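PDB 4RDL: capsid from Human calicivirus NLV/Boxer/2001/US, which forms the norovirus capsid, its protrusion domain, the part present here, binding histo-blood group glycans such as the Lewis y tetrasaccharide. Local coordinates for residues F48-V53 / F107-N112; A252-Y257 / S300-Y305; N22-S27 / P234-S239. All coordinates share one frame; numbering follows the deposited sequence.

Interaction 1 of 3, residues F48-V53 / F107-N112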
ATOM      1  N   PHE A  48     -15.944   2.535 -10.719  1.00 12.43           N
ATOM      2  CA  PHE A  48     -14.688   2.892 -10.083  1.00 10.79           C
ATOM      3  C   PHE A  48     -13.580   2.856 -11.128  1.00 10.60           C
ATOM      4  O   PHE A  48     -13.654   2.087 -12.092  1.00 11.80           O
ATOM      5  CB  PHE A  48     -14.379   1.933  -8.933  1.00 11.28           C
ATOM      6  CG  PHE A  48     -15.511   1.782  -7.958  1.00 11.31           C
ATOM      7  CD1 PHE A  48     -16.320   2.863  -7.647  1.00 11.93           C
ATOM      8  CD2 PHE A  48     -15.781   0.553  -7.375  1.00 11.51           C
ATOM      9  CE1 PHE A  48     -17.382   2.722  -6.757  1.00 12.59           C
ATOM     10  CE2 PHE A  48     -16.825   0.409  -6.484  1.00 11.38           C
ATOM     11  CZ  PHE A  48     -17.638   1.490  -6.185  1.00 11.79           C
ATOM     12  N   GLN A  49     -12.566   3.698 -10.953  1.00 10.76           N
ATOM     13  CA  GLN A  49     -11.449   3.722 -11.884  1.00 10.30           C
ATOM     14  C   GLN A  49     -10.223   3.030 -11.305  1.00 10.51           C
ATOM     15  O   GLN A  49      -9.314   2.643 -12.045  1.00 11.19           O
ATOM     16  CB  GLN A  49     -11.135   5.155 -12.304  1.00 10.75           C
ATOM     17  CG  GLN A  49     -12.280   5.784 -13.070  1.00 11.78           C
ATOM     18  CD  GLN A  49     -12.653   4.963 -14.286  1.00 13.45           C
ATOM     19  OE1 GLN A  49     -11.809   4.686 -15.139  1.00 14.45           O
ATOM     20  NE2 GLN A  49     -13.918   4.551 -14.367  1.00 14.11           N
ATOM     21  N   ASN A  50     -10.205   2.889  -9.982  1.00 10.10           N
ATOM     22  CA  ASN A  50      -9.203   2.084  -9.306  1.00 10.17           C
ATOM     23  C   ASN A  50      -9.764   0.701  -8.971  1.00 10.69           C
ATOM     24  O   ASN A  50     -10.984   0.518  -8.920  1.00 11.61           O
ATOM     25  CB  ASN A  50      -8.672   2.806  -8.068  1.00 10.60           C
ATOM     26  CG  ASN A  50      -7.779   3.979  -8.432  1.00  9.28           C
ATOM     27  OD1 ASN A  50      -6.996   3.894  -9.381  1.00 11.44           O
ATOM     28  ND2 ASN A  50      -7.902   5.079  -7.699  1.00 10.43           N
ATOM     29  N   GLY A  51      -8.873  -0.268  -8.778  1.00  9.31           N
ATOM     30  CA  GLY A  51      -9.258  -1.661  -8.585  1.00  9.72           C
ATOM     31  C   GLY A  51      -9.866  -2.313  -9.815  1.00  9.37           C
ATOM     32  O   GLY A  51     -10.592  -3.304  -9.678  1.00 12.71           O
ATOM     33  N   ARG A  52      -9.580  -1.772 -11.002  1.00 10.04           N
ATOM     34  CA  ARG A  52     -10.161  -2.272 -12.248  1.00  9.95           C
ATOM     35  C   ARG A  52      -9.131  -3.034 -13.081  1.00 10.03           C
ATOM     36  O   ARG A  52      -8.078  -2.492 -13.434  1.00 11.50           O
ATOM     37  CB  ARG A  52     -10.742  -1.121 -13.078  1.00 11.49           C
ATOM     38  CG  ARG A  52     -11.770  -0.265 -12.345  1.00 10.97           C
ATOM     39  CD  ARG A  52     -13.017  -1.073 -11.945  1.00 10.97           C
ATOM     40  NE  ARG A  52     -13.689  -1.713 -13.081  1.00 12.59           N
ATOM     41  CZ  ARG A  52     -14.677  -1.160 -13.786  1.00 12.75           C
ATOM     42  NH1 ARG A  52     -15.130   0.047 -13.472  1.00 12.64           N
ATOM     43  NH2 ARG A  52     -15.227  -1.823 -14.800  1.00 14.15           N
ATOM     44  N   VAL A  53      -9.450  -4.290 -13.384  1.00 10.30           N
ATOM     45  CA  VAL A  53      -8.578  -5.181 -14.146  1.00 10.96           C
ATOM     46  C   VAL A  53      -9.435  -6.335 -14.666  1.00 10.93           C
ATOM     47  O   VAL A  53     -10.404  -6.727 -14.026  1.00 12.77           O
ATOM     48  CB  VAL A  53      -7.436  -5.733 -13.253  1.00 11.96           C
ATOM     49  CG1 VAL A  53      -7.991  -6.656 -12.160  1.00 13.89           C
ATOM     50  CG2 VAL A  53      -6.369  -6.439 -14.076  1.00 13.89           C
ATOM     51  N   PHE A 107      -4.533   7.782  -9.113  1.00  9.71           N
ATOM     52  CA  PHE A 107      -5.240   9.018  -8.787  1.00 10.04           C
ATOM     53  C   PHE A 107      -6.570   8.704  -8.082  1.00  8.67           C
ATOM     54  O   PHE A 107      -7.291   7.808  -8.503  1.00 10.16           O
ATOM     55  CB  PHE A 107      -5.497   9.808 -10.076  1.00 10.45           C
ATOM     56  CG  PHE A 107      -5.864  11.251  -9.849  1.00  9.02           C
ATOM     57  CD1 PHE A 107      -4.882  12.241  -9.821  1.00 10.23           C
ATOM     58  CD2 PHE A 107      -7.184  11.628  -9.684  1.00 10.16           C
ATOM     59  CE1 PHE A 107      -5.218  13.574  -9.618  1.00 11.13           C
ATOM     60  CE2 PHE A 107      -7.531  12.961  -9.485  1.00 11.75           C
ATOM     61  CZ  PHE A 107      -6.548  13.936  -9.455  1.00 11.31           C
ATOM     62  N   PRO A 108      -6.904   9.441  -7.008  1.00  9.10           N
ATOM     63  CA  PRO A 108      -8.171   9.177  -6.308  1.00  9.80           C
ATOM     64  C   PRO A 108      -9.369   9.160  -7.260  1.00  9.90           C
ATOM     65  O   PRO A 108      -9.482  10.034  -8.134  1.00 11.02           O
ATOM     66  CB  PRO A 108      -8.290  10.365  -5.344  1.00 11.84           C
ATOM     67  CG  PRO A 108      -6.885  10.759  -5.071  1.00 12.08           C
ATOM     68  CD  PRO A 108      -6.167  10.565  -6.398  1.00  9.87           C
ATOM     69  N   ASP A 109     -10.265   8.186  -7.092  1.00 10.30           N
ATOM     70  CA  ASP A 109     -11.463   8.120  -7.935  1.00 10.92           C
ATOM     71  C   ASP A 109     -12.741   8.502  -7.184  1.00 10.97           C
ATOM     72  O   ASP A 109     -13.831   8.013  -7.482  1.00 12.27           O
ATOM     73  CB  ASP A 109     -11.585   6.772  -8.669  1.00 11.58           C
ATOM     74  CG  ASP A 109     -11.919   5.608  -7.748  1.00 10.43           C
ATOM     75  OD1 ASP A 109     -11.920   5.782  -6.513  1.00 11.37           O
ATOM     76  OD2 ASP A 109     -12.170   4.495  -8.278  1.00 11.68           O
ATOM     77  N   PHE A 110     -12.596   9.411  -6.229  1.00 10.94           N
ATOM     78  CA  PHE A 110     -13.731   9.992  -5.526  1.00 10.31           C
ATOM     79  C   PHE A 110     -14.120  11.296  -6.203  1.00 11.04           C
ATOM     80  O   PHE A 110     -13.314  12.233  -6.280  1.00 11.85           O
ATOM     81  CB  PHE A 110     -13.397  10.201  -4.049  1.00 11.10           C
ATOM     82  CG  PHE A 110     -13.033   8.926  -3.347  1.00 10.95           C
ATOM     83  CD1 PHE A 110     -14.012   8.003  -3.023  1.00 13.04           C
ATOM     84  CD2 PHE A 110     -11.712   8.619  -3.070  1.00 11.28           C
ATOM     85  CE1 PHE A 110     -13.676   6.804  -2.409  1.00 12.40           C
ATOM     86  CE2 PHE A 110     -11.369   7.420  -2.461  1.00 12.44           C
ATOM     87  CZ  PHE A 110     -12.353   6.513  -2.132  1.00 12.09           C
ATOM     88  N   GLY A 111     -15.350  11.341  -6.707  1.00 11.82           N
ATOM     89  CA  GLY A 111     -15.816  12.462  -7.498  1.00 12.50           C
ATOM     90  C   GLY A 111     -16.770  13.385  -6.770  1.00 11.52           C
ATOM     91  O   GLY A 111     -17.489  12.957  -5.863  1.00 13.73           O
ATOM     92  N   ASN A 112     -16.768  14.650  -7.184  1.00 11.43           N
ATOM     93  CA  ASN A 112     -17.686  15.660  -6.666  1.00 11.94           C
ATOM     94  C   ASN A 112     -17.573  15.885  -5.169  1.00 12.54           C
ATOM     95  O   ASN A 112     -18.577  16.111  -4.497  1.00 14.10           O
ATOM     96  CB  ASN A 112     -19.144  15.345  -7.027  1.00 13.34           C
ATOM     97  CG  ASN A 112     -20.003  16.594  -7.057  1.00 13.69           C
ATOM     98  OD1 ASN A 112     -19.594  17.617  -7.601  1.00 15.42           O
ATOM     99  ND2 ASN A 112     -21.188  16.526  -6.463  1.00 15.16           N
TER
HETATM  100  O   HOH W   1      -9.445   5.833  -5.342  1.00 10.78           O
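Phe107 O takes the side-chain amide of Asn50 between the loops holding 107-112 and 48-53: Asn50 ND2 reaches it at 2.9 Å from above the carbonyl plane, 43° out of it. The other end of that amide, Asn50 OD1, is engaged by Thr62 OG1, so both polar ends fix its rotation. Pro108 carries the chain on to Asp109, whose backbone N and Asn50 ND2 both donate to one water. Asp109 then turns its carboxylate onto the backbone of 48-53, CG lying between its own N and carbonyl carbon (chi1 70°). Asp109 OD2 receives two consecutive amides: Gln49 N at 2.8 Å on the anti lone pair, and Asn50 N at 3.1 Å, nearly straight but from above the carboxylate plane. Phe48 CB lies 3.4 Å from Asp109 OD2. Asp109 OD1 forms a salt bridge with Arg28, which also makes a cation-pi contact with Phe48; this pairing probably stabilises the buried carboxylate. As in norovirus P domains, the contact ties stem-like P1 (48-53, in the loop between strands 35-38 and 72-80) to glycan-binding P2 (107-112, just before strand 113-121), with Phe107 and Pro108 resting on Met73 of strand 72-80 and Val53 against helix 235-244.

Interaction 2 of 3, residues A252-Y257 / S300-Y305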
ATOM      1  N   ALA A 252     -17.728 -17.325 -16.367  1.00 13.75           N
ATOM      2  CA  ALA A 252     -17.478 -16.847 -15.012  1.00 13.04           C
ATOM      3  C   ALA A 252     -16.539 -17.791 -14.283  1.00 12.91           C
ATOM      4  O   ALA A 252     -16.504 -18.994 -14.571  1.00 13.90           O
ATOM      5  CB  ALA A 252     -18.789 -16.720 -14.246  1.00 15.90           C
ATOM      6  N   ALA A 253     -15.772 -17.240 -13.346  1.00 13.57           N
ATOM      7  CA  ALA A 253     -14.931 -18.037 -12.470  1.00 13.21           C
ATOM      8  C   ALA A 253     -15.673 -18.271 -11.162  1.00 11.50           C
ATOM      9  O   ALA A 253     -15.962 -17.316 -10.436  1.00 12.77           O
ATOM     10  CB  ALA A 253     -13.598 -17.323 -12.208  1.00 13.77           C
ATOM     11  N   LEU A 254     -15.979 -19.529 -10.858  1.00 12.10           N
ATOM     12  CA  LEU A 254     -16.631 -19.877  -9.601  1.00 12.01           C
ATOM     13  C   LEU A 254     -15.593 -19.850  -8.491  1.00 11.14           C
ATOM     14  O   LEU A 254     -14.553 -20.523  -8.587  1.00 11.88           O
ATOM     15  CB  LEU A 254     -17.254 -21.281  -9.675  1.00 12.45           C
ATOM     16  CG  LEU A 254     -17.827 -21.824  -8.360  1.00 13.22           C
ATOM     17  CD1 LEU A 254     -19.018 -20.998  -7.897  1.00 13.87           C
ATOM     18  CD2 LEU A 254     -18.222 -23.299  -8.499  1.00 13.87           C
ATOM     19  N   LEU A 255     -15.875 -19.065  -7.449  1.00 10.38           N
ATOM     20  CA  LEU A 255     -15.030 -19.026  -6.253  1.00 10.78           C
ATOM     21  C   LEU A 255     -15.790 -19.561  -5.057  1.00 11.45           C
ATOM     22  O   LEU A 255     -17.000 -19.332  -4.929  1.00 11.81           O
ATOM     23  CB  LEU A 255     -14.596 -17.599  -5.912  1.00 11.19           C
ATOM     24  CG  LEU A 255     -14.012 -16.728  -7.009  1.00 10.84           C
ATOM     25  CD1 LEU A 255     -13.576 -15.406  -6.384  1.00 12.03           C
ATOM     26  CD2 LEU A 255     -12.839 -17.424  -7.673  1.00 12.55           C
ATOM     27  N   HIS A 256     -15.079 -20.265  -4.179  1.00 11.40           N
ATOM     28  CA  HIS A 256     -15.602 -20.568  -2.862  1.00 10.85           C
ATOM     29  C   HIS A 256     -14.836 -19.746  -1.846  1.00 11.15           C
ATOM     30  O   HIS A 256     -13.612 -19.646  -1.910  1.00 13.04           O
ATOM     31  CB  HIS A 256     -15.499 -22.058  -2.551  1.00 11.08           C
ATOM     32  CG  HIS A 256     -16.511 -22.873  -3.279  1.00 11.36           C
ATOM     33  ND1 HIS A 256     -16.602 -24.242  -3.147  1.00 14.19           N
ATOM     34  CD2 HIS A 256     -17.492 -22.510  -4.141  1.00 13.15           C
ATOM     35  CE1 HIS A 256     -17.589 -24.686  -3.900  1.00 14.45           C
ATOM     36  NE2 HIS A 256     -18.151 -23.654  -4.507  1.00 13.46           N
ATOM     37  N   TYR A 257     -15.572 -19.125  -0.934  1.00 10.49           N
ATOM     38  CA  TYR A 257     -14.995 -18.374   0.169  1.00 10.38           C
ATOM     39  C   TYR A 257     -14.948 -19.350   1.327  1.00 11.23           C
ATOM     40  O   TYR A 257     -15.992 -19.746   1.865  1.00 12.71           O
ATOM     41  CB  TYR A 257     -15.887 -17.175   0.474  1.00 10.78           C
ATOM     42  CG  TYR A 257     -15.425 -16.259   1.582  1.00 10.85           C
ATOM     43  CD1 TYR A 257     -14.266 -15.495   1.450  1.00 10.85           C
ATOM     44  CD2 TYR A 257     -16.170 -16.119   2.750  1.00 11.72           C
ATOM     45  CE1 TYR A 257     -13.861 -14.637   2.453  1.00 11.16           C
ATOM     46  CE2 TYR A 257     -15.764 -15.256   3.767  1.00 10.96           C
ATOM     47  CZ  TYR A 257     -14.607 -14.523   3.609  1.00 10.39           C
ATOM     48  OH  TYR A 257     -14.193 -13.654   4.598  1.00 11.26           O
ATOM     49  N   SER A 300     -13.584 -23.510 -10.507  1.00 13.77           N
ATOM     50  CA  SER A 300     -13.564 -23.796 -11.937  1.00 14.91           C
ATOM     51  C   SER A 300     -14.237 -22.687 -12.717  1.00 13.91           C
ATOM     52  O   SER A 300     -14.946 -21.857 -12.148  1.00 13.80           O
ATOM     53  CB  SER A 300     -14.293 -25.107 -12.235  1.00 19.20           C
ATOM     54  OG  SER A 300     -15.690 -24.907 -12.153  1.00 19.28           O
ATOM     55  N   TRP A 301     -14.016 -22.680 -14.024  1.00 14.01           N
ATOM     56  CA  TRP A 301     -14.817 -21.867 -14.920  1.00 13.56           C
ATOM     57  C   TRP A 301     -16.202 -22.509 -15.010  1.00 15.06           C
ATOM     58  O   TRP A 301     -16.318 -23.740 -15.043  1.00 16.59           O
ATOM     59  CB  TRP A 301     -14.155 -21.798 -16.301  1.00 15.84           C
ATOM     60  CG  TRP A 301     -12.831 -21.078 -16.262  1.00 15.32           C
ATOM     61  CD1 TRP A 301     -11.584 -21.635 -16.300  1.00 16.35           C
ATOM     62  CD2 TRP A 301     -12.638 -19.664 -16.157  1.00 14.50           C
ATOM     63  NE1 TRP A 301     -10.625 -20.651 -16.227  1.00 16.37           N
ATOM     64  CE2 TRP A 301     -11.244 -19.433 -16.147  1.00 15.69           C
ATOM     65  CE3 TRP A 301     -13.507 -18.572 -16.074  1.00 15.02           C
ATOM     66  CZ2 TRP A 301     -10.705 -18.148 -16.054  1.00 16.28           C
ATOM     67  CZ3 TRP A 301     -12.971 -17.302 -15.986  1.00 15.39           C
ATOM     68  CH2 TRP A 301     -11.583 -17.100 -15.975  1.00 17.39           C
ATOM     69  N   VAL A 302     -17.242 -21.679 -15.001  1.00 14.68           N
ATOM     70  CA  VAL A 302     -18.615 -22.163 -15.070  1.00 15.42           C
ATOM     71  C   VAL A 302     -19.389 -21.311 -16.059  1.00 16.02           C
ATOM     72  O   VAL A 302     -18.955 -20.211 -16.413  1.00 15.90           O
ATOM     73  CB  VAL A 302     -19.319 -22.144 -13.692  1.00 14.80           C
ATOM     74  CG1 VAL A 302     -18.626 -23.085 -12.717  1.00 15.52           C
ATOM     75  CG2 VAL A 302     -19.395 -20.717 -13.128  1.00 16.12           C
ATOM     76  N   SER A 303     -20.535 -21.806 -16.515  1.00 16.37           N
ATOM     77  CA  SER A 303     -21.327 -21.022 -17.445  1.00 18.25           C
ATOM     78  C   SER A 303     -22.052 -19.902 -16.707  1.00 16.48           C
ATOM     79  O   SER A 303     -22.178 -19.925 -15.471  1.00 14.85           O
ATOM     80  CB  SER A 303     -22.295 -21.908 -18.230  1.00 24.50           C
ATOM     81  OG  SER A 303     -23.610 -21.845 -17.726  1.00 23.39           O
ATOM     82  N   ARG A 304     -22.511 -18.909 -17.455  1.00 16.39           N
ATOM     83  CA  ARG A 304     -23.238 -17.792 -16.861  1.00 15.81           C
ATOM     84  C   ARG A 304     -24.497 -18.269 -16.148  1.00 13.48           C
ATOM     85  O   ARG A 304     -25.023 -17.565 -15.294  1.00 14.50           O
ATOM     86  CB  ARG A 304     -23.602 -16.764 -17.930  1.00 18.66           C
ATOM     87  CG  ARG A 304     -24.446 -17.315 -19.071  1.00 21.78           C
ATOM     88  CD  ARG A 304     -24.379 -16.376 -20.271  1.00 26.69           C
ATOM     89  NE  ARG A 304     -25.097 -16.897 -21.431  1.00 33.00           N
ATOM     90  CZ  ARG A 304     -24.551 -17.669 -22.367  1.00 35.73           C
ATOM     91  NH1 ARG A 304     -23.275 -18.018 -22.280  1.00 36.31           N
ATOM     92  NH2 ARG A 304     -25.284 -18.096 -23.391  1.00 36.48           N
ATOM     93  N   TYR A 305     -24.976 -19.462 -16.511  1.00 14.26           N
ATOM     94  CA  TYR A 305     -26.206 -20.013 -15.945  1.00 14.26           C
ATOM     95  C   TYR A 305     -26.014 -20.709 -14.602  1.00 13.36           C
ATOM     96  O   TYR A 305     -26.988 -21.121 -13.974  1.00 14.62           O
ATOM     97  CB  TYR A 305     -26.891 -20.947 -16.952  1.00 14.72           C
ATOM     98  CG  TYR A 305     -27.321 -20.214 -18.200  1.00 15.87           C
ATOM     99  CD1 TYR A 305     -28.461 -19.418 -18.198  1.00 17.30           C
ATOM    100  CD2 TYR A 305     -26.569 -20.276 -19.362  1.00 16.73           C
ATOM    101  CE1 TYR A 305     -28.850 -18.728 -19.325  1.00 18.84           C
ATOM    102  CE2 TYR A 305     -26.953 -19.581 -20.500  1.00 17.91           C
ATOM    103  CZ  TYR A 305     -28.093 -18.807 -20.469  1.00 20.09           C
ATOM    104  OH  TYR A 305     -28.491 -18.106 -21.582  1.00 23.87           O
TER
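Ala252 and Val302 form an antiparallel hydrogen-bonded pair in which each backbone N donates to the other's carbonyl. Val302 N to Ala252 O is short and nearly straight (2.8 Å, 168° at the hydrogen). Ala252 N to Val302 O is longer and bent (3.1 Å, 142°). The two carbonyl oxygens, Ala252 O and Val302 O, come within 3.3 Å but are both acceptors and not bonded. Ala252 O is also approached by Trp301 CA at 3.3 Å, a CA-H...O contact that supplements its amide donor. Farther along, Leu254 N donates to Ser300 O at 2.9 Å, and Leu254 has a further backbone bond with Ile299. Between these bonded positions sits the non-hydrogen-bonded pair Ala253 and Trp301; the backbone of Ala253 instead bonds with Met271 on the other neighbouring strand.

The side chains alternate between the faces. Ala253 CB lies off-centre over the six-membered ring of Trp301, 4.3 Å from its centroid, in a CH-pi contact. With CG anti to the carbonyl carbon (chi1 -65°), the Trp301 indole extends along the Ala253 side of the sheet. On the opposite face Leu254 CB meets Val302 CG1 at 3.8 Å, with Ala252 CB next to Val302 CG2.

Past the strand end, Ser303 OG accepts from Tyr305 N at 3.0 Å, an ST turn. The Arg304 side chain reaches back to a salt bridge with Asp251, while its carbonyl receives Lys270 NZ. Strand 252-258 runs between 265-272 and 295-302 in an antiparallel sheet, that of the P1 part as in norovirus P domains, with Phe14 and Phe298 beside Trp301.

Interaction 3 of 3, residues N22-S27 / P234-S239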
ATOM      1  N   ASN A  22      -9.235 -10.303   5.022  1.00  9.87           N
ATOM      2  CA  ASN A  22      -8.927  -9.212   5.946  1.00 10.35           C
ATOM      3  C   ASN A  22      -7.444  -8.856   6.066  1.00  9.63           C
ATOM      4  O   ASN A  22      -7.084  -7.970   6.850  1.00 11.77           O
ATOM      5  CB  ASN A  22      -9.552  -9.439   7.326  1.00 12.36           C
ATOM      6  CG  ASN A  22      -8.924 -10.598   8.076  1.00 13.81           C
ATOM      7  OD1 ASN A  22      -8.462 -11.582   7.484  1.00 12.81           O
ATOM      8  ND2 ASN A  22      -8.926 -10.495   9.399  1.00 17.13           N
ATOM      9  N   LEU A  23      -6.606  -9.520   5.268  1.00 10.16           N
ATOM     10  CA  LEU A  23      -5.201  -9.143   5.138  1.00 10.17           C
ATOM     11  C   LEU A  23      -4.930  -8.383   3.841  1.00  9.72           C
ATOM     12  O   LEU A  23      -3.818  -7.917   3.619  1.00 10.99           O
ATOM     13  CB  LEU A  23      -4.280 -10.365   5.206  1.00 11.01           C
ATOM     14  CG  LEU A  23      -4.324 -11.167   6.509  1.00 14.78           C
ATOM     15  CD1 LEU A  23      -3.257 -12.247   6.526  1.00 15.52           C
ATOM     16  CD2 LEU A  23      -4.182 -10.252   7.701  1.00 16.75           C
ATOM     17  N   MET A  24      -5.938  -8.271   2.981  1.00  9.79           N
ATOM     18  CA  MET A  24      -5.767  -7.572   1.712  1.00  9.81           C
ATOM     19  C   MET A  24      -6.260  -6.133   1.798  1.00  8.91           C
ATOM     20  O   MET A  24      -7.028  -5.785   2.696  1.00 11.01           O
ATOM     21  CB  MET A  24      -6.463  -8.324   0.571  1.00 11.75           C
ATOM     22  CG  MET A  24      -5.735  -9.617   0.220  1.00 12.10           C
ATOM     23  SD  MET A  24      -6.458 -10.523  -1.154  1.00 16.07           S
ATOM     24  CE  MET A  24      -7.959 -11.107  -0.365  1.00 19.12           C
ATOM     25  N   SER A  25      -5.803  -5.300   0.867  1.00  9.38           N
ATOM     26  CA  SER A  25      -6.168  -3.895   0.842  1.00  9.05           C
ATOM     27  C   SER A  25      -7.375  -3.593  -0.041  1.00  8.46           C
ATOM     28  O   SER A  25      -7.604  -4.234  -1.065  1.00  9.52           O
ATOM     29  CB  SER A  25      -4.975  -3.075   0.324  1.00  9.86           C
ATOM     30  OG  SER A  25      -5.260  -1.674   0.318  1.00 10.51           O
ATOM     31  N   ASN A  26      -8.146  -2.593   0.362  1.00  8.46           N
ATOM     32  CA  ASN A  26      -9.091  -1.938  -0.525  1.00  8.36           C
ATOM     33  C   ASN A  26      -8.314  -1.464  -1.762  1.00  8.33           C
ATOM     34  O   ASN A  26      -7.116  -1.172  -1.678  1.00  8.97           O
ATOM     35  CB  ASN A  26      -9.709  -0.746   0.229  1.00  8.87           C
ATOM     36  CG  ASN A  26     -11.040  -0.285  -0.344  1.00  8.70           C
ATOM     37  OD1 ASN A  26     -11.102   0.358  -1.394  1.00  9.39           O
ATOM     38  ND2 ASN A  26     -12.118  -0.576   0.381  1.00  9.42           N
ATOM     39  N   SER A  27      -8.978  -1.374  -2.909  1.00  8.11           N
ATOM     40  CA  SER A  27      -8.317  -0.861  -4.114  1.00  8.08           C
ATOM     41  C   SER A  27      -8.552   0.629  -4.376  1.00  8.03           C
ATOM     42  O   SER A  27      -7.955   1.195  -5.303  1.00  9.73           O
ATOM     43  CB  SER A  27      -8.720  -1.683  -5.340  1.00  9.21           C
ATOM     44  OG  SER A  27     -10.135  -1.783  -5.417  1.00 10.44           O
ATOM     45  N   PRO A 234     -10.243  -6.507  -4.203  1.00 10.26           N
ATOM     46  CA  PRO A 234      -9.075  -6.244  -3.355  1.00 10.04           C
ATOM     47  C   PRO A 234      -7.867  -5.907  -4.229  1.00  9.07           C
ATOM     48  O   PRO A 234      -7.721  -6.466  -5.325  1.00  9.98           O
ATOM     49  CB  PRO A 234      -8.840  -7.584  -2.649  1.00 11.98           C
ATOM     50  CG  PRO A 234     -10.163  -8.311  -2.750  1.00 13.28           C
ATOM     51  CD  PRO A 234     -10.719  -7.897  -4.080  1.00 12.14           C
ATOM     52  N   GLN A 235      -7.008  -5.012  -3.758  1.00  9.21           N
ATOM     53  CA  GLN A 235      -5.855  -4.631  -4.560  1.00  9.19           C
ATOM     54  C   GLN A 235      -4.976  -5.839  -4.903  1.00  9.68           C
ATOM     55  O   GLN A 235      -4.436  -5.942  -6.004  1.00  9.65           O
ATOM     56  CB  GLN A 235      -5.018  -3.574  -3.849  1.00  9.96           C
ATOM     57  CG  GLN A 235      -3.843  -3.091  -4.694  1.00  9.22           C
ATOM     58  CD  GLN A 235      -4.298  -2.459  -5.997  1.00 10.26           C
ATOM     59  OE1 GLN A 235      -5.396  -1.910  -6.080  1.00 10.65           O
ATOM     60  NE2 GLN A 235      -3.446  -2.518  -7.023  1.00 11.19           N
ATOM     61  N   GLU A 236      -4.829  -6.761  -3.961  1.00  9.20           N
ATOM     62  CA  GLU A 236      -3.944  -7.887  -4.206  1.00 10.00           C
ATOM     63  C   GLU A 236      -4.528  -8.852  -5.248  1.00  9.50           C
ATOM     64  O   GLU A 236      -3.787  -9.611  -5.859  1.00 10.87           O
ATOM     65  CB  GLU A 236      -3.547  -8.588  -2.907  1.00 10.78           C
ATOM     66  CG  GLU A 236      -2.551  -7.791  -2.051  1.00 11.99           C
ATOM     67  CD  GLU A 236      -3.199  -6.671  -1.238  1.00 11.57           C
ATOM     68  OE1 GLU A 236      -2.447  -5.892  -0.602  1.00 12.08           O
ATOM     69  OE2 GLU A 236      -4.450  -6.560  -1.224  1.00 11.23           O
ATOM     70  N   PHE A 237      -5.843  -8.811  -5.473  1.00  9.90           N
ATOM     71  CA  PHE A 237      -6.399  -9.540  -6.621  1.00 10.30           C
ATOM     72  C   PHE A 237      -5.889  -8.909  -7.914  1.00  9.85           C
ATOM     73  O   PHE A 237      -5.562  -9.615  -8.872  1.00 11.66           O
ATOM     74  CB  PHE A 237      -7.932  -9.497  -6.646  1.00 10.55           C
ATOM     75  CG  PHE A 237      -8.604 -10.597  -5.865  1.00 11.08           C
ATOM     76  CD1 PHE A 237      -8.264 -10.852  -4.544  1.00 13.36           C
ATOM     77  CD2 PHE A 237      -9.626 -11.337  -6.441  1.00 11.73           C
ATOM     78  CE1 PHE A 237      -8.912 -11.848  -3.825  1.00 15.09           C
ATOM     79  CE2 PHE A 237     -10.282 -12.335  -5.723  1.00 13.17           C
ATOM     80  CZ  PHE A 237      -9.922 -12.590  -4.423  1.00 14.84           C
ATOM     81  N   VAL A 238      -5.852  -7.580  -7.955  1.00 10.10           N
ATOM     82  CA  VAL A 238      -5.398  -6.884  -9.158  1.00 11.47           C
ATOM     83  C   VAL A 238      -3.965  -7.292  -9.512  1.00 11.99           C
ATOM     84  O   VAL A 238      -3.681  -7.701 -10.646  1.00 12.80           O
ATOM     85  CB  VAL A 238      -5.485  -5.341  -9.011  1.00 11.09           C
ATOM     86  CG1 VAL A 238      -4.924  -4.656 -10.255  1.00 13.06           C
ATOM     87  CG2 VAL A 238      -6.921  -4.907  -8.745  1.00 12.91           C
ATOM     88  N   SER A 239      -3.049  -7.178  -8.551  1.00 11.47           N
ATOM     89  CA  SER A 239      -1.654  -7.515  -8.836  1.00 12.04           C
ATOM     90  C   SER A 239      -1.514  -8.999  -9.165  1.00 11.74           C
ATOM     91  O   SER A 239      -0.680  -9.381  -9.983  1.00 14.43           O
ATOM     92  CB  SER A 239      -0.724  -7.107  -7.692  1.00 13.62           C
ATOM     93  OG  SER A 239      -1.171  -7.605  -6.449  1.00 13.06           O
TER
HETATM   94  O   HOH W   2      -6.315   0.266  -7.409  1.00 11.48           O
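The N-terminal turn of helix 235-244, with Pro234 at the N-cap position, is where the loop 22-27 docks, and a Met-aromatic contact forms part of the joint. Two bonds of opposite sense hold Ser25. Its N-H meets Glu236 OE2 at 2.8 Å, nearly straight and on the syn side, 20° out of the carboxylate plane; its carbonyl accepts from Gln235 N at 2.9 Å, so a first-turn amide of the helix finds its acceptor in the loop. The Glu236 chain is bent at chi2 (79°), folding its carboxylate back to Ser25, while its other oxygen, OE1, bonds to Ser66 of the second subunit and carries the contact into the dimer interface. Ser25 OG donates to Asn26 O, in the carbonyl plane and on a lone pair.

At the end of 22-27 a water lies within hydrogen-bonding distance of both Ser27 O and Gln235 OE1. Gln235 NE2 is engaged by the carbonyls of Thr64 and Val65.

The Met24 and Glu236 side chains run alongside each other, pointing opposite ways, and Pro234 CB touches Met24 SD. A bend at chi3 (-71°) brings the methyl round to Phe237. Met24 SD lies in the plane of the Phe237 ring, at its edge and 5.0 Å from the centroid, and Met24 CE sits 3.7 Å from Phe237 CE1.

From the N terminus, the loop 22-27 comes first and meets helix 235-244 some 200 residues later, so interaction 3 closes the longest loop. Interaction 1 opens and closes within that span, joining the loop after strand 35-38 to the lead-in of strand 113-121. Interaction 2 follows in series: helix 235-244 leads on to strand 252-258, which pairs with 295-302 near the C terminus. Interactions 1 and 3 touch directly, Asn50 CB lying 3.3 Å from Ser27 O and Val53 packing on Val238. Interaction 2 stands apart, its centre about 20 Å from that of interaction 3, and belongs to the sheet that also contains strands 35-38 and 213-220.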